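Local coordinates for protein Phosphoglucosamine/phosphogalactosamine mutase (Sulfolobus tokodaii, PDB 2F7L) that interconverts the 6-phosphate and 1-phosphate forms of glucosamine and of galactosamine, using one magnesium ion per subunit, at residues L24-A29 against D126-E131; I30-G35 against E131-I136; S161-E166 against F346-E351; Y173-D178 against L195-Y200. One frame throughout, in Å; residues are numbered along the deposited sequence.

Contact 1 (L24-A29 against D126-E131); sequences LKLSKA and DLFFTE
With chi1 at 178°, Phe128 holds its ring anti to its own backbone N and reaches helix 24-29, while Lys25, its CG likewise anti to N (chi1 -159°), runs its chain across that ring. Both residues lie on helices of the first alpha/beta/alpha domain, whose axes approach to 8.5 Å here and run at 121° to each other. The two side chains cross at about a right angle, and Lys25 CE makes a CH-pi contact 3.7 Å from the centroid of the Phe128 ring, over one face. A bend at chi3 then carries Lys25 NZ to Glu131 OE2, a 2.8 Å salt bridge met almost end-on to the carboxylate's C-O bond. Lysine suits this place because its methylenes cover an aromatic face while its ammonium extends to the acid just past the end of helix 118-130. Exchanging Lys25 for an alanine would probably leave the Glu131 carboxylate without its counter-charge and that face of Phe128 without the lysine methylenes. Deeper in, the small Ala29 lets the backbones close to 5.2 Å between its CA and that of Phe128, and its CB lies 4.1 Å from Leu127 CB. Ile124, one turn before Phe128 in helix 118-130, also packs on Ala29 and Leu26. At the ring's edge, close to its plane, the backbone N of Leu26 stands 3.6 Å from Phe128 CE2.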
loop_
_atom_site.group_PDB
_atom_site.type_symbol
_atom_site.label_atom_id
_atom_site.label_comp_id
_atom_site.label_asym_id
_atom_site.label_seq_id
_atom_site.Cartn_x
_atom_site.Cartn_y
_atom_site.Cartn_z
ATOM N N LEU A 24 -17.225 7.641 16.789
ATOM C CA LEU A 24 -17.438 8.920 17.428
ATOM C C LEU A 24 -16.372 9.156 18.517
ATOM O O LEU A 24 -15.816 10.263 18.622
ATOM C CB LEU A 24 -18.846 9.012 18.035
ATOM C CG LEU A 24 -19.062 10.283 18.873
ATOM C CD1 LEU A 24 -18.833 11.520 18.012
ATOM C CD2 LEU A 24 -20.446 10.277 19.471
ATOM N N LYS A 25 -16.084 8.125 19.313
ATOM C CA LYS A 25 -15.093 8.251 20.384
ATOM C C LYS A 25 -13.679 8.399 19.826
ATOM O O LYS A 25 -12.891 9.251 20.285
ATOM C CB LYS A 25 -15.170 7.034 21.309
ATOM C CG LYS A 25 -14.594 7.232 22.708
ATOM C CD LYS A 25 -15.263 6.248 23.641
ATOM C CE LYS A 25 -14.252 5.506 24.485
ATOM N NZ LYS A 25 -14.889 4.591 25.476
ATOM N N LEU A 26 -13.377 7.562 18.835
ATOM C CA LEU A 26 -12.087 7.567 18.173
ATOM C C LEU A 26 -11.797 8.957 17.574
ATOM O O LEU A 26 -10.644 9.354 17.465
ATOM C CB LEU A 26 -12.086 6.486 17.089
ATOM C CG LEU A 26 -10.776 5.932 16.509
ATOM C CD1 LEU A 26 -10.620 6.400 15.088
ATOM C CD2 LEU A 26 -9.576 6.355 17.355
ATOM N N SER A 27 -12.857 9.691 17.223
ATOM C CA SER A 27 -12.784 11.035 16.641
ATOM C C SER A 27 -12.484 12.155 17.625
ATOM O O SER A 27 -11.907 13.170 17.246
ATOM C CB SER A 27 -14.098 11.379 15.955
ATOM O OG SER A 27 -14.270 10.578 14.809
ATOM N N LYS A 28 -12.936 11.996 18.870
ATOM C CA LYS A 28 -12.687 12.990 19.907
ATOM C C LYS A 28 -11.213 12.808 20.276
ATOM O O LYS A 28 -10.500 13.769 20.595
ATOM C CB LYS A 28 -13.516 12.712 21.166
ATOM C CG LYS A 28 -14.943 12.268 20.971
ATOM C CD LYS A 28 -15.904 13.417 21.069
ATOM C CE LYS A 28 -17.090 13.046 21.930
ATOM N NZ LYS A 28 -16.784 13.055 23.379
ATOM N N ALA A 29 -10.778 11.550 20.255
ATOM C CA ALA A 29 -9.401 11.215 20.585
ATOM C C ALA A 29 -8.468 11.783 19.525
ATOM O O ALA A 29 -7.504 12.462 19.854
ATOM C CB ALA A 29 -9.236 9.694 20.685
ATOM N N ASP A 126 -4.578 5.943 24.238
ATOM C CA ASP A 126 -4.679 6.323 25.646
ATOM C C ASP A 126 -5.832 7.303 25.819
ATOM O O ASP A 126 -6.680 7.116 26.689
ATOM C CB ASP A 126 -3.388 6.987 26.145
ATOM C CG ASP A 126 -3.479 7.394 27.625
ATOM O OD1 ASP A 126 -3.649 6.477 28.463
ATOM O OD2 ASP A 126 -3.398 8.609 27.957
ATOM N N LEU A 127 -5.838 8.362 25.003
ATOM C CA LEU A 127 -6.894 9.375 25.022
ATOM C C LEU A 127 -8.243 8.703 24.900
ATOM O O LEU A 127 -9.154 8.966 25.677
ATOM C CB LEU A 127 -6.711 10.358 23.873
ATOM C CG LEU A 127 -5.443 11.186 24.052
ATOM C CD1 LEU A 127 -5.194 12.052 22.856
ATOM C CD2 LEU A 127 -5.592 12.022 25.306
ATOM N N PHE A 128 -8.363 7.820 23.925
ATOM C CA PHE A 128 -9.598 7.092 23.719
ATOM C C PHE A 128 -10.022 6.391 25.013
ATOM O O PHE A 128 -11.124 6.631 25.504
ATOM C CB PHE A 128 -9.410 6.080 22.587
ATOM C CG PHE A 128 -10.617 5.233 22.305
ATOM C CD1 PHE A 128 -10.873 4.087 23.063
ATOM C CD2 PHE A 128 -11.488 5.567 21.264
ATOM C CE1 PHE A 128 -11.975 3.284 22.792
ATOM C CE2 PHE A 128 -12.605 4.775 20.970
ATOM C CZ PHE A 128 -12.850 3.629 21.736
ATOM N N PHE A 129 -9.150 5.559 25.586
ATOM C CA PHE A 129 -9.495 4.837 26.819
ATOM C C PHE A 129 -9.661 5.665 28.102
ATOM O O PHE A 129 -10.546 5.390 28.902
ATOM C CB PHE A 129 -8.500 3.700 27.050
ATOM C CG PHE A 129 -8.554 2.621 25.984
ATOM C CD1 PHE A 129 -9.744 1.939 25.723
ATOM C CD2 PHE A 129 -7.431 2.323 25.211
ATOM C CE1 PHE A 129 -9.819 0.983 24.709
ATOM C CE2 PHE A 129 -7.493 1.359 24.182
ATOM C CZ PHE A 129 -8.687 0.691 23.932
ATOM N N THR A 130 -8.828 6.674 28.302
ATOM C CA THR A 130 -8.940 7.517 29.486
ATOM C C THR A 130 -9.980 8.609 29.243
ATOM O O THR A 130 -10.339 9.357 30.150
ATOM C CB THR A 130 -7.639 8.243 29.770
ATOM O OG1 THR A 130 -7.290 9.012 28.605
ATOM C CG2 THR A 130 -6.516 7.258 30.138
ATOM N N GLU A 131 -10.419 8.712 27.994
ATOM C CA GLU A 131 -11.395 9.713 27.581
ATOM C C GLU A 131 -11.003 11.156 27.928
ATOM O O GLU A 131 -11.861 11.956 28.288
ATOM C CB GLU A 131 -12.786 9.386 28.166
ATOM C CG GLU A 131 -13.094 7.902 28.127
ATOM C CD GLU A 131 -14.584 7.572 28.070
ATOM O OE1 GLU A 131 -15.349 8.119 28.878
ATOM O OE2 GLU A 131 -14.990 6.739 27.225
#

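Contact 2 (I30-G35 against E131-I136); sequences IGTFFG and ERFNTI
The Phe133 ring takes Thr32 OG1 obliquely, 3.7 Å from Phe133 CD1; over the centre of one ring face sits the backbone C of Glu131. A second flat group, the Asn134 amide, borders the threonine methyl, Thr32 CG2 being 3.6 Å from ND2 and about as near to CG and OD1. In this way the last turn of helix 20-34, in the first alpha/beta/alpha domain, holds the irregular chain that follows helix 118-130. Thr32 is central because it has two unlike branches: chi1 of -67° sets OG1 beside its own backbone N and sends CG2 toward Asn134 and Arg132 O. OG1 bonds to Lys28 O one turn back in the helix and also accepts the N-H of Asn134, at 2.8 Å between Asn134 N and Thr32 OG1, with an N-H...O angle of 149°. The hydroxyl thus ties helix backbone and loop backbone together. Phe133 extends the apolar side of the contact by resting on Lys25, Lys28 and Ala29, whereas the guanidinium of Arg132 turns to a salt bridge with Asp126. Gly35 ends the helix with positive phi; a CB there would press on the preceding carbonyl O, which explains the glycine. Its CA stands 4.3 Å from Asn134 ND2.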
loop_
_atom_site.group_PDB
_atom_site.type_symbol
_atom_site.label_atom_id
_atom_site.label_comp_id
_atom_site.label_asym_id
_atom_site.label_seq_id
_atom_site.Cartn_x
_atom_site.Cartn_y
_atom_site.Cartn_z
ATOM N N ILE A 30 -8.772 11.516 18.254
ATOM C CA ILE A 30 -7.948 12.008 17.159
ATOM C C ILE A 30 -7.930 13.523 17.190
ATOM O O ILE A 30 -6.881 14.143 17.021
ATOM C CB ILE A 30 -8.474 11.533 15.784
ATOM C CG1 ILE A 30 -8.277 10.016 15.649
ATOM C CG2 ILE A 30 -7.723 12.244 14.656
ATOM C CD1 ILE A 30 -9.079 9.371 14.509
ATOM N N GLY A 31 -9.091 14.115 17.433
ATOM C CA GLY A 31 -9.177 15.553 17.482
ATOM C C GLY A 31 -8.418 16.122 18.664
ATOM O O GLY A 31 -7.730 17.153 18.550
ATOM N N THR A 32 -8.540 15.467 19.811
ATOM C CA THR A 32 -7.845 15.948 20.973
ATOM C C THR A 32 -6.344 15.843 20.709
ATOM O O THR A 32 -5.568 16.704 21.120
ATOM C CB THR A 32 -8.219 15.135 22.208
ATOM O OG1 THR A 32 -9.597 15.368 22.531
ATOM C CG2 THR A 32 -7.349 15.526 23.365
ATOM N N PHE A 33 -5.944 14.790 20.007
ATOM C CA PHE A 33 -4.549 14.550 19.667
ATOM C C PHE A 33 -3.927 15.642 18.783
ATOM O O PHE A 33 -2.771 16.022 18.958
ATOM C CB PHE A 33 -4.451 13.215 18.953
ATOM C CG PHE A 33 -3.146 12.993 18.270
ATOM C CD1 PHE A 33 -2.017 12.636 18.999
ATOM C CD2 PHE A 33 -3.046 13.113 16.879
ATOM C CE1 PHE A 33 -0.806 12.394 18.362
ATOM C CE2 PHE A 33 -1.827 12.871 16.225
ATOM C CZ PHE A 33 -0.709 12.512 16.971
ATOM N N PHE A 34 -4.696 16.124 17.813
ATOM C CA PHE A 34 -4.218 17.169 16.909
ATOM C C PHE A 34 -4.302 18.546 17.574
ATOM O O PHE A 34 -3.582 19.458 17.195
ATOM C CB PHE A 34 -5.039 17.186 15.611
ATOM C CG PHE A 34 -4.652 16.133 14.614
ATOM C CD1 PHE A 34 -3.400 16.142 14.021
ATOM C CD2 PHE A 34 -5.581 15.162 14.210
ATOM C CE1 PHE A 34 -3.060 15.209 13.029
ATOM C CE2 PHE A 34 -5.260 14.213 13.216
ATOM C CZ PHE A 34 -3.988 14.241 12.621
ATOM N N GLY A 35 -5.188 18.705 18.544
ATOM C CA GLY A 35 -5.297 19.986 19.210
ATOM C C GLY A 35 -6.394 20.896 18.697
ATOM O O GLY A 35 -6.920 20.708 17.592
ATOM N N GLU A 131 -10.419 8.712 27.994
ATOM C CA GLU A 131 -11.395 9.713 27.581
ATOM C C GLU A 131 -11.003 11.156 27.928
ATOM O O GLU A 131 -11.861 11.956 28.288
ATOM C CB GLU A 131 -12.786 9.386 28.166
ATOM C CG GLU A 131 -13.094 7.902 28.127
ATOM C CD GLU A 131 -14.584 7.572 28.070
ATOM O OE1 GLU A 131 -15.349 8.119 28.878
ATOM O OE2 GLU A 131 -14.990 6.739 27.225
ATOM N N ARG A 132 -9.718 11.487 27.837
ATOM C CA ARG A 132 -9.274 12.868 28.102
ATOM C C ARG A 132 -9.476 13.633 26.785
ATOM O O ARG A 132 -8.605 13.649 25.928
ATOM C CB ARG A 132 -7.789 12.927 28.489
ATOM C CG ARG A 132 -7.418 12.183 29.742
ATOM C CD ARG A 132 -6.027 12.589 30.238
ATOM N NE ARG A 132 -4.986 12.496 29.206
ATOM C CZ ARG A 132 -4.488 11.368 28.697
ATOM N NH1 ARG A 132 -4.906 10.182 29.103
ATOM N NH2 ARG A 132 -3.565 11.433 27.757
ATOM N N PHE A 133 -10.625 14.269 26.626
ATOM C CA PHE A 133 -10.912 14.967 25.390
ATOM C C PHE A 133 -10.992 16.485 25.460
ATOM O O PHE A 133 -11.665 17.032 26.313
ATOM C CB PHE A 133 -12.230 14.448 24.822
ATOM C CG PHE A 133 -12.256 12.974 24.592
ATOM C CD1 PHE A 133 -11.161 12.322 24.022
ATOM C CD2 PHE A 133 -13.404 12.239 24.880
ATOM C CE1 PHE A 133 -11.213 10.963 23.737
ATOM C CE2 PHE A 133 -13.470 10.887 24.605
ATOM C CZ PHE A 133 -12.374 10.242 24.029
ATOM N N ASN A 134 -10.332 17.176 24.543
ATOM C CA ASN A 134 -10.437 18.624 24.553
ATOM C C ASN A 134 -11.837 19.035 24.162
ATOM O O ASN A 134 -12.015 19.707 23.149
ATOM C CB ASN A 134 -9.464 19.262 23.574
ATOM C CG ASN A 134 -8.049 19.100 24.011
ATOM O OD1 ASN A 134 -7.784 18.983 25.212
ATOM N ND2 ASN A 134 -7.116 19.108 23.056
ATOM N N THR A 135 -12.832 18.622 24.942
ATOM C CA THR A 135 -14.209 19.000 24.652
ATOM C C THR A 135 -14.251 20.494 24.902
ATOM O O THR A 135 -13.758 20.976 25.920
ATOM C CB THR A 135 -15.198 18.264 25.570
ATOM O OG1 THR A 135 -15.182 16.871 25.256
ATOM C CG2 THR A 135 -16.602 18.758 25.359
ATOM N N ILE A 136 -14.821 21.229 23.960
ATOM C CA ILE A 136 -14.859 22.674 24.083
ATOM C C ILE A 136 -16.193 23.242 24.552
ATOM O O ILE A 136 -17.238 22.580 24.468
ATOM C CB ILE A 136 -14.479 23.328 22.730
ATOM C CG1 ILE A 136 -15.541 22.982 21.669
ATOM C CG2 ILE A 136 -13.105 22.822 22.286
ATOM C CD1 ILE A 136 -15.549 23.887 20.461
#

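Contact 3 (S161-E166 against F346-E351); sequences SHVDIE and FALMLE
The N-terminal cap of helix 165-171, in the second alpha/beta/alpha domain, meets helix 342-356 of the third, so this buried contact is part of the interface between two domains. Asp164 occupies the N-cap position, and its OD1 accepts from Lys167 N in the first turn. Asp164 N points across the interface to Glu351 OE1, 2.8 Å away, with an N-H...O angle of 159°. The donor comes in on the anti side of the carboxylate, 26° out of its plane. The other oxygen, Glu351 OE2, is held by a salt bridge from Lys273, which also bonds to His162 O and so binds the two segments a second time, and by a hydrogen bond from Trp269 NE1; both oxygens thus have partners, and Lys273 probably offsets the buried charge. Glutamate fits because its chain, extended beyond CG, spans the gap and has methylenes to share: Glu351 CG lies 3.8 Å from Val163 CB. Beta-branched Val163 fills the apolar part with one branch, CG1, which is 4.2 Å from Leu348 CD2 and 4.4 Å from Ala347 CB. Around this core, Ile168 of helix 165-171 packs on both Val163 and Glu351, Leu350 turns to Leu236 of strand 236-239, and Phe346 lies against helix 188-194.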
loop_
_atom_site.group_PDB
_atom_site.type_symbol
_atom_site.label_atom_id
_atom_site.label_comp_id
_atom_site.label_asym_id
_atom_site.label_seq_id
_atom_site.Cartn_x
_atom_site.Cartn_y
_atom_site.Cartn_z
ATOM N N SER A 161 3.618 16.125 -12.816
ATOM C CA SER A 161 4.800 16.952 -12.752
ATOM C C SER A 161 6.107 16.168 -12.664
ATOM O O SER A 161 7.181 16.761 -12.612
ATOM C CB SER A 161 4.697 17.883 -11.558
ATOM O OG SER A 161 5.084 17.204 -10.389
ATOM N N HIS A 162 6.040 14.847 -12.650
ATOM C CA HIS A 162 7.273 14.063 -12.544
ATOM C C HIS A 162 7.616 13.173 -13.730
ATOM O O HIS A 162 8.572 12.403 -13.652
ATOM C CB HIS A 162 7.257 13.213 -11.277
ATOM C CG HIS A 162 7.176 14.016 -10.018
ATOM N ND1 HIS A 162 8.197 14.835 -9.593
ATOM C CD2 HIS A 162 6.197 14.118 -9.090
ATOM C CE1 HIS A 162 7.850 15.408 -8.452
ATOM N NE2 HIS A 162 6.643 14.989 -8.127
ATOM N N VAL A 163 6.850 13.273 -14.814
ATOM C CA VAL A 163 7.121 12.480 -16.008
ATOM C C VAL A 163 7.037 13.314 -17.292
ATOM O O VAL A 163 6.290 14.290 -17.375
ATOM C CB VAL A 163 6.143 11.296 -16.148
ATOM C CG1 VAL A 163 6.194 10.428 -14.893
ATOM C CG2 VAL A 163 4.754 11.805 -16.404
ATOM N N ASP A 164 7.821 12.924 -18.287
ATOM C CA ASP A 164 7.824 13.600 -19.571
ATOM C C ASP A 164 6.468 13.378 -20.199
ATOM O O ASP A 164 6.289 12.412 -20.928
ATOM C CB ASP A 164 8.874 12.970 -20.471
ATOM C CG ASP A 164 9.060 13.723 -21.764
ATOM O OD1 ASP A 164 8.059 14.270 -22.300
ATOM O OD2 ASP A 164 10.217 13.747 -22.244
ATOM N N ILE A 165 5.518 14.265 -19.945
ATOM C CA ILE A 165 4.185 14.088 -20.506
ATOM C C ILE A 165 4.122 13.938 -22.023
ATOM O O ILE A 165 3.356 13.123 -22.545
ATOM C CB ILE A 165 3.271 15.235 -20.133
ATOM C CG1 ILE A 165 3.142 15.310 -18.617
ATOM C CG2 ILE A 165 1.910 15.052 -20.819
ATOM C CD1 ILE A 165 2.193 16.388 -18.163
ATOM N N GLU A 166 4.912 14.729 -22.737
ATOM C CA GLU A 166 4.902 14.651 -24.189
ATOM C C GLU A 166 5.475 13.326 -24.703
ATOM O O GLU A 166 4.848 12.656 -25.530
ATOM C CB GLU A 166 5.645 15.852 -24.780
ATOM C CG GLU A 166 4.897 17.172 -24.590
ATOM C CD GLU A 166 3.405 17.076 -24.974
ATOM O OE1 GLU A 166 3.078 16.413 -25.989
ATOM O OE2 GLU A 166 2.554 17.677 -24.269
ATOM N N PHE A 346 1.544 4.054 -11.868
ATOM C CA PHE A 346 1.077 3.842 -13.232
ATOM C C PHE A 346 1.767 4.825 -14.201
ATOM O O PHE A 346 2.121 4.466 -15.332
ATOM C CB PHE A 346 -0.439 4.030 -13.288
ATOM C CG PHE A 346 -0.985 4.142 -14.685
ATOM C CD1 PHE A 346 -1.150 3.019 -15.476
ATOM C CD2 PHE A 346 -1.335 5.380 -15.209
ATOM C CE1 PHE A 346 -1.659 3.121 -16.766
ATOM C CE2 PHE A 346 -1.842 5.490 -16.502
ATOM C CZ PHE A 346 -2.004 4.355 -17.280
ATOM N N ALA A 347 1.950 6.064 -13.744
ATOM C CA ALA A 347 2.596 7.104 -14.538
ATOM C C ALA A 347 4.085 6.804 -14.742
ATOM O O ALA A 347 4.622 6.957 -15.848
ATOM C CB ALA A 347 2.434 8.465 -13.855
ATOM N N LEU A 348 4.760 6.406 -13.672
ATOM C CA LEU A 348 6.166 6.097 -13.766
ATOM C C LEU A 348 6.353 4.909 -14.685
ATOM O O LEU A 348 7.334 4.835 -15.420
ATOM C CB LEU A 348 6.736 5.777 -12.391
ATOM C CG LEU A 348 6.934 6.975 -11.467
ATOM C CD1 LEU A 348 7.318 6.503 -10.073
ATOM C CD2 LEU A 348 8.005 7.881 -12.039
ATOM N N MET A 349 5.404 3.984 -14.657
ATOM C CA MET A 349 5.522 2.796 -15.485
ATOM C C MET A 349 5.448 3.168 -16.950
ATOM O O MET A 349 6.267 2.724 -17.746
ATOM C CB MET A 349 4.427 1.783 -15.144
ATOM C CG MET A 349 4.614 0.417 -15.806
ATOM S SD MET A 349 6.107 -0.441 -15.261
ATOM C CE MET A 349 5.430 -1.550 -14.016
ATOM N N LEU A 350 4.453 3.977 -17.304
ATOM C CA LEU A 350 4.295 4.421 -18.687
ATOM C C LEU A 350 5.527 5.218 -19.137
ATOM O O LEU A 350 5.782 5.330 -20.336
ATOM C CB LEU A 350 3.036 5.286 -18.849
ATOM C CG LEU A 350 1.677 4.590 -18.754
ATOM C CD1 LEU A 350 0.589 5.558 -19.157
ATOM C CD2 LEU A 350 1.636 3.376 -19.660
ATOM N N GLU A 351 6.279 5.781 -18.193
ATOM C CA GLU A 351 7.466 6.522 -18.577
ATOM C C GLU A 351 8.528 5.477 -18.906
ATOM O O GLU A 351 8.955 5.361 -20.051
ATOM C CB GLU A 351 7.955 7.453 -17.457
ATOM C CG GLU A 351 8.369 8.832 -17.985
ATOM C CD GLU A 351 9.231 9.654 -17.014
ATOM O OE1 GLU A 351 9.416 10.872 -17.268
ATOM O OE2 GLU A 351 9.735 9.097 -16.009
#

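Contact 4 (Y173-D178 against L195-Y200); sequences YKVLID and LGCKIY
Tyr173 O accepts the N-H of Lys198 at 2.7 Å between O and N, the shortest of four backbone hydrogen bonds joining the two segments. Val175 uses both of its polar atoms, its N donating to Lys198 O and its O accepting from Tyr200 N, each at 3.0 Å; then Ile177 N reaches Tyr200 O at 2.8 Å, in the carbonyl plane. The bonds leave alternate residues, as in any parallel pair, and strands 174-178 and 198-200 run at 29° to each other. They are the two strands of a beta-alpha-beta crossover in the second alpha/beta/alpha domain, connected through helix 188-194, with 198-201 at the edge of the sheet. On the side facing that helix stand Val175 and Ile199, beta-branched residues suited to strands, and Val175 CG2 lies 3.9 Å from Cys197 CB. On the other side Lys174 and Lys198 extend side by side, and the Tyr200 ring crosses Lys174 obliquely, with Tyr200 CE1 3.6 Å from Lys174 CG. The ammonium of Lys174 goes on to Leu232 O, while Lys198 NZ bonds to Tyr200 OH at 3.1 Å. Tyrosine can thus be apolar neighbour to one lysine and polar partner to the other. A valine in place of Tyr200 would probably leave Lys198 NZ without its phenol oxygen and the Lys174 methylenes without the ring beside them. With chi1 of -61°, the ring of Tyr200 meets Val175 O edge-on, near its own plane.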
loop_
_atom_site.group_PDB
_atom_site.type_symbol
_atom_site.label_atom_id
_atom_site.label_comp_id
_atom_site.label_asym_id
_atom_site.label_seq_id
_atom_site.Cartn_x
_atom_site.Cartn_y
_atom_site.Cartn_z
ATOM N N TYR A 173 -0.370 5.135 -25.810
ATOM C CA TYR A 173 -0.537 3.786 -25.292
ATOM C C TYR A 173 -1.999 3.369 -25.188
ATOM O O TYR A 173 -2.892 4.204 -25.071
ATOM C CB TYR A 173 0.108 3.687 -23.914
ATOM C CG TYR A 173 1.607 3.540 -23.946
ATOM C CD1 TYR A 173 2.215 2.541 -24.697
ATOM C CD2 TYR A 173 2.421 4.380 -23.195
ATOM C CE1 TYR A 173 3.602 2.382 -24.696
ATOM C CE2 TYR A 173 3.811 4.231 -23.187
ATOM C CZ TYR A 173 4.394 3.232 -23.941
ATOM O OH TYR A 173 5.759 3.077 -23.931
ATOM N N LYS A 174 -2.229 2.063 -25.236
ATOM C CA LYS A 174 -3.568 1.502 -25.121
ATOM C C LYS A 174 -3.591 0.785 -23.755
ATOM O O LYS A 174 -3.090 -0.333 -23.635
ATOM C CB LYS A 174 -3.803 0.511 -26.263
ATOM C CG LYS A 174 -5.271 0.284 -26.591
ATOM C CD LYS A 174 -5.497 -0.969 -27.452
ATOM C CE LYS A 174 -7.004 -1.300 -27.568
ATOM N NZ LYS A 174 -7.353 -2.639 -28.166
ATOM N N VAL A 175 -4.165 1.414 -22.730
ATOM C CA VAL A 175 -4.175 0.821 -21.386
ATOM C C VAL A 175 -5.519 0.398 -20.822
ATOM O O VAL A 175 -6.565 0.892 -21.242
ATOM C CB VAL A 175 -3.537 1.792 -20.322
ATOM C CG1 VAL A 175 -2.083 2.076 -20.662
ATOM C CG2 VAL A 175 -4.317 3.088 -20.241
ATOM N N LEU A 176 -5.487 -0.526 -19.863
ATOM C CA LEU A 176 -6.714 -0.965 -19.177
ATOM C C LEU A 176 -6.529 -0.665 -17.687
ATOM O O LEU A 176 -5.467 -0.915 -17.119
ATOM C CB LEU A 176 -7.002 -2.456 -19.389
ATOM C CG LEU A 176 -8.115 -2.972 -18.472
ATOM C CD1 LEU A 176 -8.845 -4.172 -19.039
ATOM C CD2 LEU A 176 -7.468 -3.345 -17.153
ATOM N N ILE A 177 -7.568 -0.109 -17.070
ATOM C CA ILE A 177 -7.537 0.249 -15.660
ATOM C C ILE A 177 -8.659 -0.428 -14.863
ATOM O O ILE A 177 -9.840 -0.314 -15.197
ATOM C CB ILE A 177 -7.636 1.768 -15.512
ATOM C CG1 ILE A 177 -6.415 2.433 -16.163
ATOM C CG2 ILE A 177 -7.728 2.138 -14.062
ATOM C CD1 ILE A 177 -6.430 3.962 -16.151
ATOM N N ASP A 178 -8.258 -1.157 -13.819
ATOM C CA ASP A 178 -9.180 -1.875 -12.941
ATOM C C ASP A 178 -9.123 -1.249 -11.553
ATOM O O ASP A 178 -8.350 -1.679 -10.691
ATOM C CB ASP A 178 -8.780 -3.352 -12.871
ATOM C CG ASP A 178 -9.799 -4.217 -12.112
ATOM O OD1 ASP A 178 -10.829 -3.689 -11.643
ATOM O OD2 ASP A 178 -9.559 -5.440 -11.992
ATOM N N LEU A 195 -1.545 11.620 -20.290
ATOM C CA LEU A 195 -0.454 10.992 -21.035
ATOM C C LEU A 195 -0.999 10.460 -22.369
ATOM O O LEU A 195 -0.413 9.594 -23.005
ATOM C CB LEU A 195 0.169 9.878 -20.186
ATOM C CG LEU A 195 0.426 10.413 -18.765
ATOM C CD1 LEU A 195 1.150 9.391 -17.911
ATOM C CD2 LEU A 195 1.238 11.690 -18.852
ATOM N N GLY A 196 -2.131 11.006 -22.784
ATOM C CA GLY A 196 -2.746 10.595 -24.025
ATOM C C GLY A 196 -2.838 9.106 -24.359
ATOM O O GLY A 196 -2.275 8.668 -25.365
ATOM N N CYS A 197 -3.554 8.319 -23.562
ATOM C CA CYS A 197 -3.680 6.896 -23.862
ATOM C C CYS A 197 -5.102 6.606 -24.323
ATOM O O CYS A 197 -5.990 7.435 -24.158
ATOM C CB CYS A 197 -3.437 6.037 -22.608
ATOM S SG CYS A 197 -2.099 6.529 -21.496
ATOM N N LYS A 198 -5.311 5.433 -24.916
ATOM C CA LYS A 198 -6.660 5.027 -25.278
ATOM C C LYS A 198 -6.961 4.332 -23.948
ATOM O O LYS A 198 -6.201 3.453 -23.521
ATOM C CB LYS A 198 -6.650 4.021 -26.425
ATOM C CG LYS A 198 -7.970 3.900 -27.148
ATOM C CD LYS A 198 -7.891 2.805 -28.196
ATOM C CE LYS A 198 -9.060 2.892 -29.167
ATOM N NZ LYS A 198 -10.343 2.960 -28.443
ATOM N N ILE A 199 -8.035 4.738 -23.276
ATOM C CA ILE A 199 -8.347 4.182 -21.964
ATOM C C ILE A 199 -9.554 3.269 -21.889
ATOM O O ILE A 199 -10.645 3.631 -22.320
ATOM C CB ILE A 199 -8.562 5.312 -20.956
ATOM C CG1 ILE A 199 -7.386 6.280 -21.012
ATOM C CG2 ILE A 199 -8.717 4.750 -19.563
ATOM C CD1 ILE A 199 -7.685 7.614 -20.385
ATOM N N TYR A 200 -9.344 2.073 -21.348
ATOM C CA TYR A 200 -10.418 1.106 -21.157
ATOM C C TYR A 200 -10.416 0.799 -19.664
ATOM O O TYR A 200 -9.363 0.446 -19.103
ATOM C CB TYR A 200 -10.139 -0.206 -21.890
ATOM C CG TYR A 200 -9.990 -0.104 -23.383
ATOM C CD1 TYR A 200 -8.789 0.314 -23.949
ATOM C CD2 TYR A 200 -11.050 -0.434 -24.235
ATOM C CE1 TYR A 200 -8.641 0.401 -25.318
ATOM C CE2 TYR A 200 -10.917 -0.350 -25.606
ATOM C CZ TYR A 200 -9.707 0.069 -26.141
ATOM O OH TYR A 200 -9.556 0.164 -27.496
#

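How the contacts relate
Contacts 1 and 2 lie in the first alpha/beta/alpha domain, their centres 8 Å apart; they share Glu131 and helix 20-34, and their segments alternate along the chain. The Phe133 ring of contact 2 packs on the backbone of Ala29 and Leu127 of contact 1. Contacts 3 and 4 form a second pair, 13 Å between centres, with contact 4 nested inside the chain loop that contact 3 closes. Here Leu350 of helix 342-356 packs on Tyr173 and Cys197, and Phe346 on Val175 of strand 174-178, so the third domain covers both the capped helix and the parallel strands of the second. The pairs, 42 to 45 Å apart between centres, follow in series: one lies within a single domain, the other spans two.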